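Local coordinates for agenet domain-containing protein (Arabidopsis thaliana, PDB 6IE4) that binds methylated histone H3 tail peptide through a pair of tandem Agenet domains and so probably acts as a reader of chromatin marks, at residues Met35-Thr40 / Glu55-Phe60; Lys51-Tyr56 / Lys70-Met75; Glu98-Phe103 / Gly111-Val116. All blocks are in the same frame, centred on the assembly; numbering follows the deposited sequence.

Interaction 1: Met35-Thr40 / Glu55-Phe60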
loop_
_atom_site.group_PDB
_atom_site.type_symbol
_atom_site.label_atom_id
_atom_site.label_comp_id
_atom_site.label_asym_id
_atom_site.label_seq_id
_atom_site.Cartn_x
_atom_site.Cartn_y
_atom_site.Cartn_z
ATOM N N MET A 35 2.166 -0.984 -4.810
ATOM C CA MET A 35 3.591 -1.118 -5.090
ATOM C C MET A 35 3.847 -0.836 -6.562
ATOM O O MET A 35 3.022 -1.174 -7.421
ATOM C CB MET A 35 4.075 -2.529 -4.760
ATOM C CG MET A 35 3.873 -2.969 -3.325
ATOM S SD MET A 35 4.020 -4.771 -3.166
ATOM C CE MET A 35 2.688 -5.313 -4.221
ATOM N N GLY A 36 4.957 -0.161 -6.844
ATOM C CA GLY A 36 5.327 0.115 -8.212
ATOM C C GLY A 36 6.777 0.520 -8.386
ATOM O O GLY A 36 7.631 0.277 -7.528
ATOM N N LYS A 37 7.026 1.217 -9.492
ATOM C CA LYS A 37 8.370 1.554 -9.938
ATOM C C LYS A 37 8.312 2.856 -10.715
ATOM O O LYS A 37 7.354 3.117 -11.448
ATOM C CB LYS A 37 8.977 0.493 -10.870
ATOM C CG LYS A 37 9.728 -0.654 -10.213
ATOM C CD LYS A 37 9.633 -1.935 -11.082
ATOM C CE LYS A 37 9.535 -1.585 -12.581
ATOM N NZ LYS A 37 10.234 -2.560 -13.472
ATOM N N VAL A 38 9.380 3.629 -10.620
ATOM C CA VAL A 38 9.462 4.896 -11.323
ATOM C C VAL A 38 9.937 4.589 -12.736
ATOM O O VAL A 38 10.765 3.695 -12.937
ATOM C CB VAL A 38 10.406 5.881 -10.613
ATOM C CG1 VAL A 38 10.402 7.220 -11.337
ATOM C CG2 VAL A 38 9.991 6.084 -9.167
ATOM N N ILE A 39 9.329 5.245 -13.718
ATOM C CA ILE A 39 9.656 5.051 -15.130
ATOM C C ILE A 39 10.384 6.258 -15.692
ATOM O O ILE A 39 11.402 6.121 -16.371
ATOM C CB ILE A 39 8.382 4.799 -15.963
ATOM C CG1 ILE A 39 7.648 3.536 -15.585
ATOM C CG2 ILE A 39 8.710 4.829 -17.461
ATOM C CD1 ILE A 39 6.378 3.436 -16.438
ATOM N N THR A 40 9.851 7.451 -15.427
ATOM C CA THR A 40 10.324 8.690 -16.026
ATOM C C THR A 40 10.245 9.785 -14.978
ATOM O O THR A 40 9.175 10.058 -14.422
ATOM C CB THR A 40 9.526 9.055 -17.290
ATOM O OG1 THR A 40 8.116 8.991 -17.026
ATOM C CG2 THR A 40 9.891 8.142 -18.476
ATOM N N GLU A 55 4.972 2.804 -12.866
ATOM C CA GLU A 55 4.330 1.615 -13.398
ATOM C C GLU A 55 4.004 0.743 -12.202
ATOM O O GLU A 55 4.900 0.368 -11.443
ATOM C CB GLU A 55 5.241 0.897 -14.397
ATOM C CG GLU A 55 4.994 -0.592 -14.597
ATOM C CD GLU A 55 5.774 -1.143 -15.794
ATOM O OE1 GLU A 55 5.858 -0.449 -16.831
ATOM O OE2 GLU A 55 6.343 -2.252 -15.683
ATOM N N TYR A 56 2.718 0.485 -12.004
ATOM C CA TYR A 56 2.263 -0.326 -10.890
ATOM C C TYR A 56 2.723 -1.756 -11.090
ATOM O O TYR A 56 2.742 -2.262 -12.215
ATOM C CB TYR A 56 0.743 -0.273 -10.771
ATOM C CG TYR A 56 0.169 1.076 -10.405
ATOM C CD1 TYR A 56 0.232 2.146 -11.289
ATOM C CD2 TYR A 56 -0.510 1.257 -9.209
ATOM C CE1 TYR A 56 -0.314 3.373 -10.970
ATOM C CE2 TYR A 56 -1.065 2.477 -8.879
ATOM C CZ TYR A 56 -0.957 3.532 -9.762
ATOM O OH TYR A 56 -1.508 4.751 -9.450
ATOM N N THR A 57 3.161 -2.394 -10.010
ATOM C CA THR A 57 3.533 -3.792 -10.156
ATOM C C THR A 57 2.348 -4.745 -10.101
ATOM O O THR A 57 2.461 -5.849 -10.630
ATOM C CB THR A 57 4.593 -4.190 -9.129
ATOM O OG1 THR A 57 4.046 -4.096 -7.817
ATOM C CG2 THR A 57 5.800 -3.262 -9.238
ATOM N N THR A 58 1.209 -4.363 -9.507
ATOM C CA THR A 58 0.081 -5.298 -9.423
ATOM C C THR A 58 -1.212 -4.854 -10.095
ATOM O O THR A 58 -2.160 -5.630 -10.098
ATOM C CB THR A 58 -0.248 -5.643 -7.959
ATOM O OG1 THR A 58 -1.017 -4.589 -7.380
ATOM C CG2 THR A 58 1.028 -5.853 -7.157
ATOM N N LEU A 59 -1.324 -3.629 -10.578
ATOM C CA LEU A 59 -2.486 -3.216 -11.357
ATOM C C LEU A 59 -2.165 -3.207 -12.853
ATOM O O LEU A 59 -1.007 -3.165 -13.267
ATOM C CB LEU A 59 -2.971 -1.834 -10.903
ATOM C CG LEU A 59 -3.335 -1.749 -9.416
ATOM C CD1 LEU A 59 -3.667 -0.318 -9.015
ATOM C CD2 LEU A 59 -4.482 -2.723 -9.042
ATOM N N PHE A 60 -3.210 -3.189 -13.670
ATOM C CA PHE A 60 -3.035 -3.289 -15.112
ATOM C C PHE A 60 -4.077 -2.412 -15.788
ATOM O O PHE A 60 -5.038 -1.958 -15.157
ATOM C CB PHE A 60 -3.189 -4.741 -15.586
ATOM C CG PHE A 60 -2.080 -5.647 -15.149
ATOM C CD1 PHE A 60 -2.168 -6.340 -13.954
ATOM C CD2 PHE A 60 -0.937 -5.792 -15.911
ATOM C CE1 PHE A 60 -1.130 -7.180 -13.528
ATOM C CE2 PHE A 60 0.107 -6.630 -15.490
ATOM C CZ PHE A 60 0.007 -7.323 -14.300
HETATM O O HOH W 1 0.362 -2.332 -7.911
#
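Ile39 sets CG1 opposite its own carbonyl carbon (chi1 -63°) and continues it in an extended line, which sends CD1 over to Glu55, 3.5 Å from Glu55 CB. The two side chains meet nearly perpendicularly, so an apolar methyl meets the aliphatic root of the glutamate. Cutting Ile39 back to an alanine would be likely to leave the Glu55 methylene without its apolar cover and to open a gap beside Lys70, which Ile39 also touches.

At the other end, chi1 of 65° places Thr57 OG1 between its backbone N and carbonyl carbon, turned to Met35. Three donors converge on Met35 O. Thr57 N bonds Met35 O at 2.9 Å, nearly straight. Thr57 OG1 adds a weak bond to Met35 O, and a water donates to the same oxygen. That water also accepts from Thr58 N and donates to Thr58 OG1, whose hydroxyl has Asp106 O as a further partner. Flexible Met35, bent at chi3, lays CE against Thr58 CG2.

Between these ends runs antiparallel pairing: Glu55 N gives Lys37 O a bond of 2.8 Å, and the return bond from Lys37 N to Glu55 O is weak. Lys37 NZ stands 4.5 Å from Glu55 OE2, a loose attraction suited to an exposed face. Glycine suits position Gly36, opposite Tyr56, since a side chain would probably run into Glu55 O.

This beta hairpin belongs to the SH3-like Agenet fold: strand 32-40 also pairs with strand 19-22, has a classic bulge at Ile39 and Thr40 opposite Gln53, and lies beside strand 51-56, whose other edge meets strand 68-74.

Interaction 2: Lys51-Tyr56 / Lys70-Met75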
loop_
_atom_site.group_PDB
_atom_site.type_symbol
_atom_site.label_atom_id
_atom_site.label_comp_id
_atom_site.label_asym_id
_atom_site.label_seq_id
_atom_site.Cartn_x
_atom_site.Cartn_y
_atom_site.Cartn_z
ATOM N N LYS A 51 6.528 16.157 -10.911
ATOM C CA LYS A 51 5.697 15.006 -11.223
ATOM C C LYS A 51 6.513 13.999 -12.009
ATOM O O LYS A 51 7.318 14.366 -12.862
ATOM C CB LYS A 51 4.460 15.392 -12.048
ATOM C CG LYS A 51 3.392 16.205 -11.334
ATOM C CD LYS A 51 2.443 16.845 -12.338
ATOM C CE LYS A 51 1.215 17.445 -11.666
ATOM N NZ LYS A 51 -0.014 17.210 -12.496
ATOM N N CYS A 52 6.286 12.735 -11.725
ATOM C CA CYS A 52 6.944 11.646 -12.412
ATOM C C CYS A 52 5.875 10.657 -12.865
ATOM O O CYS A 52 4.688 10.810 -12.571
ATOM C CB CYS A 52 7.974 10.977 -11.512
ATOM S SG CYS A 52 7.118 10.197 -10.189
ATOM N N GLN A 53 6.300 9.630 -13.584
ATOM C CA GLN A 53 5.409 8.589 -14.068
ATOM C C GLN A 53 5.899 7.239 -13.567
ATOM O O GLN A 53 7.099 6.954 -13.580
ATOM C CB GLN A 53 5.359 8.565 -15.607
ATOM C CG GLN A 53 4.380 7.569 -16.200
ATOM C CD GLN A 53 4.756 7.132 -17.620
ATOM O OE1 GLN A 53 5.910 7.272 -18.047
ATOM N NE2 GLN A 53 3.773 6.632 -18.367
ATOM N N VAL A 54 4.966 6.419 -13.102
ATOM C CA VAL A 54 5.300 5.160 -12.458
ATOM C C VAL A 54 4.612 4.026 -13.221
ATOM O O VAL A 54 3.736 4.242 -14.058
ATOM C CB VAL A 54 4.892 5.143 -10.965
ATOM C CG1 VAL A 54 5.765 6.092 -10.134
ATOM C CG2 VAL A 54 3.421 5.523 -10.800
ATOM N N GLU A 55 4.972 2.804 -12.866
ATOM C CA GLU A 55 4.330 1.615 -13.398
ATOM C C GLU A 55 4.004 0.743 -12.202
ATOM O O GLU A 55 4.900 0.368 -11.443
ATOM C CB GLU A 55 5.241 0.897 -14.397
ATOM C CG GLU A 55 4.994 -0.592 -14.597
ATOM C CD GLU A 55 5.774 -1.143 -15.794
ATOM O OE1 GLU A 55 5.858 -0.449 -16.831
ATOM O OE2 GLU A 55 6.343 -2.252 -15.683
ATOM N N TYR A 56 2.718 0.485 -12.004
ATOM C CA TYR A 56 2.263 -0.326 -10.890
ATOM C C TYR A 56 2.723 -1.756 -11.090
ATOM O O TYR A 56 2.742 -2.262 -12.215
ATOM C CB TYR A 56 0.743 -0.273 -10.771
ATOM C CG TYR A 56 0.169 1.076 -10.405
ATOM C CD1 TYR A 56 0.232 2.146 -11.289
ATOM C CD2 TYR A 56 -0.510 1.257 -9.209
ATOM C CE1 TYR A 56 -0.314 3.373 -10.970
ATOM C CE2 TYR A 56 -1.065 2.477 -8.879
ATOM C CZ TYR A 56 -0.957 3.532 -9.762
ATOM O OH TYR A 56 -1.508 4.751 -9.450
ATOM N N LYS A 70 0.247 2.343 -15.776
ATOM C CA LYS A 70 1.259 3.377 -15.800
ATOM C C LYS A 70 0.508 4.667 -15.573
ATOM O O LYS A 70 -0.655 4.784 -15.950
ATOM C CB LYS A 70 2.038 3.463 -17.118
ATOM C CG LYS A 70 3.091 2.395 -17.350
ATOM C CD LYS A 70 3.599 2.464 -18.795
ATOM C CE LYS A 70 4.617 1.363 -19.079
ATOM N NZ LYS A 70 4.980 1.293 -20.523
ATOM N N GLU A 71 1.167 5.625 -14.937
ATOM C CA GLU A 71 0.434 6.790 -14.476
ATOM C C GLU A 71 1.404 7.884 -14.063
ATOM O O GLU A 71 2.478 7.603 -13.523
ATOM C CB GLU A 71 -0.481 6.418 -13.306
ATOM C CG GLU A 71 -1.557 7.437 -13.085
ATOM C CD GLU A 71 -2.723 6.876 -12.315
ATOM O OE1 GLU A 71 -3.533 6.147 -12.935
ATOM O OE2 GLU A 71 -2.835 7.155 -11.102
ATOM N N VAL A 72 1.042 9.119 -14.379
ATOM C CA VAL A 72 1.782 10.283 -13.910
ATOM C C VAL A 72 1.181 10.719 -12.579
ATOM O O VAL A 72 -0.037 10.898 -12.464
ATOM C CB VAL A 72 1.737 11.421 -14.943
ATOM C CG1 VAL A 72 2.340 12.656 -14.360
ATOM C CG2 VAL A 72 2.444 11.014 -16.240
ATOM N N VAL A 73 2.027 10.879 -11.570
ATOM C CA VAL A 73 1.593 11.305 -10.247
ATOM C C VAL A 73 2.502 12.436 -9.779
ATOM O O VAL A 73 3.530 12.729 -10.386
ATOM C CB VAL A 73 1.607 10.147 -9.221
ATOM C CG1 VAL A 73 0.487 9.160 -9.498
ATOM C CG2 VAL A 73 2.947 9.433 -9.235
ATOM N N ASP A 74 2.122 13.044 -8.661
ATOM C CA ASP A 74 2.989 13.980 -7.968
ATOM C C ASP A 74 4.010 13.201 -7.151
ATOM O O ASP A 74 3.727 12.102 -6.668
ATOM C CB ASP A 74 2.153 14.886 -7.063
ATOM C CG ASP A 74 1.228 15.799 -7.847
ATOM O OD1 ASP A 74 1.720 16.468 -8.778
ATOM O OD2 ASP A 74 0.008 15.821 -7.560
ATOM N N MET A 75 5.221 13.757 -7.020
ATOM C CA MET A 75 6.215 13.079 -6.191
ATOM C C MET A 75 5.805 12.957 -4.731
ATOM O O MET A 75 6.392 12.143 -4.009
ATOM C CB MET A 75 7.585 13.751 -6.279
ATOM C CG MET A 75 8.253 13.602 -7.640
ATOM S SD MET A 75 9.503 14.851 -7.992
ATOM C CE MET A 75 9.815 14.488 -9.723
#
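Tyr56 and Glu71 cross obliquely between two antiparallel strands of the SH3-like Agenet sheet. Glu71 CB lies at the edge of the phenol ring, 3.8 Å from Tyr56 CE1, and the carboxylate plane is turned 70° from the ring. Its CG trans to the backbone N (chi1 -162°), Glu71 stretches back to Tyr56, and Tyr56 OH donates a weak bond of 3.2 Å to Glu71 OE2. A long-chain acid suits this position, because the same OE2 also lies at long, weak ion-pair range of a basic side chain of the bound peptide, against which Tyr56 packs as well.

Behind this pair the same face turns apolar. Val54 CG2 meets Val73 CG2 at 4.2 Å, and Cys52 SG lies near that same valine methyl; Leu78 and Ile22 adjoin this buried layer, where compact chains fit well.

The opposite face is largely polar, with Val72 among its residues, and more open to solvent. Glu55 and Lys70 run alongside each other in the same direction, so the acid follows the lysine's methylenes; Glu55 OE1 and Lys70 NZ remain 4.2 Å apart, an attraction only. Gln53 instead slants over Lys70, bringing Gln53 NE2 within 3.8 Å of Lys70 CB, while its OE1 bonds to Thr40 OG1. Val72 CG2 covers the root of Gln53. At the far end of the strands, off this face, Lys51 runs alongside Asp74.

Backbone bonds tie Cys52 to Val73 and Val54 to Glu71 in both directions. In the first pair, Val73 N reaches Cys52 O at 2.8 Å, with an N-H...O angle of 158°.

Interaction 3: Glu98-Phe103 / Gly111-Val116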
loop_
_atom_site.group_PDB
_atom_site.type_symbol
_atom_site.label_atom_id
_atom_site.label_comp_id
_atom_site.label_asym_id
_atom_site.label_seq_id
_atom_site.Cartn_x
_atom_site.Cartn_y
_atom_site.Cartn_z
ATOM N N GLU A 98 -3.670 -1.975 17.360
ATOM C CA GLU A 98 -2.546 -1.787 16.458
ATOM C C GLU A 98 -3.002 -1.280 15.093
ATOM O O GLU A 98 -3.966 -1.780 14.510
ATOM C CB GLU A 98 -1.764 -3.089 16.306
ATOM C CG GLU A 98 -0.344 -2.848 15.823
ATOM C CD GLU A 98 0.653 -3.880 16.320
ATOM O OE1 GLU A 98 0.257 -4.868 17.004
ATOM O OE2 GLU A 98 1.853 -3.674 16.023
ATOM N N GLU A 99 -2.289 -0.293 14.563
ATOM C CA GLU A 99 -2.480 0.048 13.168
ATOM C C GLU A 99 -1.674 -0.884 12.294
ATOM O O GLU A 99 -0.515 -1.187 12.581
ATOM C CB GLU A 99 -2.087 1.486 12.869
ATOM C CG GLU A 99 -3.175 2.350 13.321
ATOM C CD GLU A 99 -4.250 2.540 12.275
ATOM O OE1 GLU A 99 -3.914 2.431 11.071
ATOM O OE2 GLU A 99 -5.440 2.711 12.670
ATOM N N VAL A 100 -2.290 -1.290 11.190
ATOM C CA VAL A 100 -1.766 -2.315 10.312
ATOM C C VAL A 100 -2.141 -1.922 8.898
ATOM O O VAL A 100 -2.953 -1.028 8.669
ATOM C CB VAL A 100 -2.334 -3.717 10.617
ATOM C CG1 VAL A 100 -1.987 -4.187 12.032
ATOM C CG2 VAL A 100 -3.838 -3.688 10.418
ATOM N N ASP A 101 -1.528 -2.599 7.950
ATOM C CA ASP A 101 -1.897 -2.535 6.551
ATOM C C ASP A 101 -2.230 -3.965 6.200
ATOM O O ASP A 101 -1.475 -4.874 6.554
ATOM C CB ASP A 101 -0.774 -2.027 5.632
ATOM C CG ASP A 101 -0.544 -0.536 5.719
ATOM O OD1 ASP A 101 -1.432 0.219 6.178
ATOM O OD2 ASP A 101 0.542 -0.123 5.275
ATOM N N ALA A 102 -3.381 -4.175 5.592
ATOM C CA ALA A 102 -3.726 -5.490 5.091
ATOM C C ALA A 102 -3.505 -5.509 3.590
ATOM O O ALA A 102 -3.693 -4.493 2.919
ATOM C CB ALA A 102 -5.179 -5.840 5.434
ATOM N N PHE A 103 -3.116 -6.680 3.064
ATOM C CA PHE A 103 -2.954 -6.864 1.625
ATOM C C PHE A 103 -4.295 -7.293 1.046
ATOM O O PHE A 103 -4.732 -8.429 1.244
ATOM C CB PHE A 103 -1.887 -7.904 1.303
ATOM C CG PHE A 103 -1.344 -7.805 -0.109
ATOM C CD1 PHE A 103 -0.636 -6.680 -0.527
ATOM C CD2 PHE A 103 -1.593 -8.805 -1.036
ATOM C CE1 PHE A 103 -0.141 -6.584 -1.810
ATOM C CE2 PHE A 103 -1.107 -8.714 -2.318
ATOM C CZ PHE A 103 -0.381 -7.598 -2.708
ATOM N N GLY A 111 -5.816 0.050 8.365
ATOM C CA GLY A 111 -6.977 -0.223 9.192
ATOM C C GLY A 111 -6.546 -0.505 10.612
ATOM O O GLY A 111 -5.352 -0.695 10.890
ATOM N N ASP A 112 -7.524 -0.450 11.522
ATOM C CA ASP A 112 -7.311 -0.811 12.919
ATOM C C ASP A 112 -7.613 -2.289 13.121
ATOM O O ASP A 112 -8.449 -2.854 12.426
ATOM C CB ASP A 112 -8.190 0.022 13.863
ATOM C CG ASP A 112 -8.088 1.539 13.616
ATOM O OD1 ASP A 112 -8.749 2.049 12.679
ATOM O OD2 ASP A 112 -7.386 2.235 14.394
ATOM N N VAL A 113 -6.942 -2.913 14.094
ATOM C CA VAL A 113 -7.279 -4.270 14.515
ATOM C C VAL A 113 -8.331 -4.182 15.608
ATOM O O VAL A 113 -8.084 -3.611 16.675
ATOM C CB VAL A 113 -6.045 -5.017 15.043
ATOM C CG1 VAL A 113 -6.421 -6.415 15.502
ATOM C CG2 VAL A 113 -4.954 -5.083 14.001
ATOM N N THR A 114 -9.485 -4.804 15.386
ATOM C CA THR A 114 -10.529 -4.700 16.388
ATOM C C THR A 114 -10.692 -5.976 17.182
ATOM O O THR A 114 -11.186 -5.920 18.313
ATOM C CB THR A 114 -11.878 -4.342 15.761
ATOM O OG1 THR A 114 -12.179 -5.262 14.712
ATOM C CG2 THR A 114 -11.853 -2.930 15.207
ATOM N N GLU A 115 -10.254 -7.106 16.636
ATOM C CA GLU A 115 -10.404 -8.388 17.299
ATOM C C GLU A 115 -9.206 -9.271 16.971
ATOM O O GLU A 115 -8.744 -9.297 15.824
ATOM C CB GLU A 115 -11.719 -9.040 16.863
ATOM C CG GLU A 115 -12.049 -10.353 17.525
ATOM C CD GLU A 115 -13.551 -10.609 17.579
ATOM O OE1 GLU A 115 -14.264 -10.220 16.623
ATOM O OE2 GLU A 115 -14.009 -11.203 18.579
ATOM N N VAL A 116 -8.709 -9.986 17.983
ATOM C CA VAL A 116 -7.663 -10.996 17.828
ATOM C C VAL A 116 -8.330 -12.347 18.037
ATOM O O VAL A 116 -8.969 -12.568 19.070
ATOM C CB VAL A 116 -6.517 -10.782 18.837
ATOM C CG1 VAL A 116 -5.736 -12.061 19.050
ATOM C CG2 VAL A 116 -5.585 -9.649 18.388
#
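Val100 N donates to Gly111 O at 3.1 Å. The exchange is mutual, since Gly111 N reaches Val100 O at 3.1 Å. A third bond, from Val113 N to Glu98 O at 3.2 Å, continues the ladder to the point where strand 99-104 begins. Gly111 presents no side chain on the face that carries Val100, and Val100 CG2 lies against the Gly111 carbonyl oxygen, 3.4 Å from Gly111 O.

Val100 and Val113 approach each other almost perpendicularly, with Val100 CG1 3.7 Å from Val113 CG2. Val113 owes this to a chi1 of 179°, which sets CG1 trans to the backbone N and turns CG2 inward to both Glu98 O and Val100. Beta-branched apolar residues suit these two buried strand positions, and Ile94 adds to the packing on Val113.

On the face opposite Val100, a bend at chi2 (-87°) folds the Glu99 carboxylate back to Asp112. The Glu99 and Asp112 side chains slant across each other, with their carboxylate planes about perpendicular. Glu110 also comes close to Glu99, and a cluster of three acids may raise the cost of ionising them; Arg127 offers Asp112 OD1 a long, weak counter-charge.

The two segments belong to a beta hairpin, probably of the second Agenet domain, and its strands are strongly coiled: their short axes make 108° rather than approaching 180°. Strand 99-104 pairs on its other edge with strand 140-142, to which Asp101 is tied by a salt bridge with Arg141. Strand 107-117 continues to strand 121-126, with a classic bulge at Thr114 and Glu115 opposite Ser123.

In the fold
Interactions 1 and 2 are two seams of one sheet, sharing Glu55 and Tyr56 on strand 51-56, with centres 8 Å apart. Ile39 N, 2.8 Å from Gln53 O, probably bonds one seam to the other. Both reach the methylated histone peptide: Tyr56 serves both, while Leu59 and Phe60 of interaction 1 and Glu71 of interaction 2 add further contacts. Interaction 3 lies on the opposite side of the chain's centre, about 25 Å from interaction 1 centre to centre, yet Met35 CE touches Phe103 CE1 at 3.9 Å, and strands 32-40 and 107-117 pair in the common sheet. Interactions 2 and 3 stay about 11 Å apart at their nearest atoms.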